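Putative uronate isomerase (Thermotoga maritima, PDB 4NAR) is of unproven function but probably acts as a lactate racemase-like enzyme. Local coordinates at residues 157-162 / 247-252. Residues are numbered along the deposited sequence; the frame is centred on the assembly and turned at random.
Sequences TGFSGG and RAYEKA. With ACT (acetate ion), chain E.
Tyr249 of helix 241-259 lies along the 159-162 backbone and makes nearly all of this buried contact. A chi1 of 170°, with CG opposite the backbone N, sends its ring toward Phe159.

The apolar part is small. Phe159 CB sits 3.8 Å from Tyr249 CE1 and 3.6 Å from Tyr249 OH. The Phe159 ring runs on to Cys253 and Ser256 of the same helix. At Gly162 a CB would clash with Tyr249 CB.

Polar atoms meet the ring too. Ser160 O lies at its edge, in plane, 3.7 Å from Tyr249 CE1, and is hydrogen-bonded by Thr151 OG1. Tyr249 OH hydrogen-bonds Val195 O, and Arg200 makes a cation-pi contact with the ring while also binding Gly161 O. Replacing Tyr249 with alanine is likely to leave Val195 O without this donor, take the ring from Arg200 and open a gap beside Phe159 CB.

Within 157-162, Thr157 OG1 donates to Phe159 O at 2.6 Å, from above the carbonyl plane. Gly161 N binds an acetate oxygen, ACT O, at 3.1 Å. Arg41 and Gly150 N also hold this acetate, probably from the crystallisation liquor. The helix thus backs a glycine-rich segment beyond strand 144-150, consistent with an anion pocket.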
# COMPACT_ATOMS: atom_id res chain seq x y z
N THR A 157 -2.25 7.12 -1.65
CA THR A 157 -1.32 7.69 -2.63
C THR A 157 -1.87 7.79 -4.05
O THR A 157 -1.10 7.83 -5.01
CB THR A 157 -0.00 6.89 -2.68
OG1 THR A 157 -0.28 5.54 -3.08
CG2 THR A 157 0.68 6.89 -1.31
N GLY A 158 -3.20 7.81 -4.19
CA GLY A 158 -3.86 7.82 -5.49
C GLY A 158 -3.67 6.50 -6.21
O GLY A 158 -4.63 5.78 -6.50
N PHE A 159 -2.41 6.17 -6.49
CA PHE A 159 -2.04 4.88 -7.05
C PHE A 159 -0.85 4.37 -6.23
O PHE A 159 -0.15 5.18 -5.61
CB PHE A 159 -1.62 5.02 -8.52
CG PHE A 159 -2.79 5.20 -9.47
CD1 PHE A 159 -3.46 4.08 -9.98
CD2 PHE A 159 -3.26 6.48 -9.81
CE1 PHE A 159 -4.56 4.22 -10.84
CE2 PHE A 159 -4.37 6.63 -10.68
CZ PHE A 159 -5.02 5.51 -11.19
N SER A 160 -0.62 3.06 -6.22
CA SER A 160 0.61 2.51 -5.62
C SER A 160 1.70 2.41 -6.69
O SER A 160 1.46 2.73 -7.86
CB SER A 160 0.36 1.12 -5.02
OG SER A 160 -0.13 0.24 -6.02
N GLY A 161 2.89 1.98 -6.30
CA GLY A 161 3.98 1.82 -7.25
C GLY A 161 4.92 3.00 -7.30
O GLY A 161 4.75 3.99 -6.57
N GLY A 162 5.91 2.91 -8.18
CA GLY A 162 6.94 3.93 -8.23
C GLY A 162 7.55 4.19 -6.86
O GLY A 162 7.86 3.25 -6.11
N ARG A 247 8.49 8.52 -14.61
CA ARG A 247 7.98 8.10 -15.93
C ARG A 247 7.24 6.75 -15.87
O ARG A 247 6.10 6.63 -16.34
CB ARG A 247 9.13 7.99 -16.94
CG ARG A 247 9.74 9.33 -17.37
CD ARG A 247 10.73 9.12 -18.52
NE ARG A 247 11.89 8.35 -18.07
CZ ARG A 247 13.01 8.90 -17.61
NH1 ARG A 247 13.13 10.23 -17.56
NH2 ARG A 247 14.02 8.14 -17.21
N ALA A 248 7.90 5.74 -15.29
CA ALA A 248 7.33 4.40 -15.16
C ALA A 248 6.02 4.42 -14.38
O ALA A 248 5.06 3.71 -14.75
CB ALA A 248 8.34 3.44 -14.52
N TYR A 249 5.97 5.23 -13.32
CA TYR A 249 4.75 5.41 -12.51
C TYR A 249 3.60 6.03 -13.30
O TYR A 249 2.44 5.62 -13.13
CB TYR A 249 5.03 6.28 -11.27
CG TYR A 249 3.80 6.74 -10.50
CD1 TYR A 249 3.06 5.84 -9.74
CD2 TYR A 249 3.38 8.06 -10.54
CE1 TYR A 249 1.93 6.25 -9.03
CE2 TYR A 249 2.26 8.49 -9.84
CZ TYR A 249 1.54 7.59 -9.08
OH TYR A 249 0.42 8.02 -8.38
N GLU A 250 3.90 7.02 -14.13
CA GLU A 250 2.87 7.69 -14.92
C GLU A 250 2.29 6.76 -15.99
O GLU A 250 1.07 6.71 -16.21
CB GLU A 250 3.40 8.98 -15.54
CG GLU A 250 3.30 10.15 -14.58
CD GLU A 250 4.26 11.29 -14.91
OE1 GLU A 250 5.10 11.13 -15.83
OE2 GLU A 250 4.17 12.34 -14.23
N LYS A 251 3.16 6.02 -16.65
CA LYS A 251 2.71 5.03 -17.60
C LYS A 251 1.88 3.98 -16.89
O LYS A 251 0.79 3.62 -17.37
CB LYS A 251 3.90 4.37 -18.31
CG LYS A 251 4.17 4.95 -19.70
CD LYS A 251 5.51 5.70 -19.74
CE LYS A 251 6.10 5.76 -21.16
NZ LYS A 251 7.54 6.21 -21.16
N ALA A 252 2.38 3.51 -15.75
CA ALA A 252 1.67 2.51 -14.95
C ALA A 252 0.25 2.96 -14.62
O ALA A 252 -0.70 2.19 -14.79
CB ALA A 252 2.43 2.23 -13.66
C ACT E . 4.56 -0.44 -3.74
O ACT E . 3.70 0.46 -3.77
OXT ACT E . 4.88 -0.88 -4.85
CH3 ACT E . 5.15 -0.92 -2.44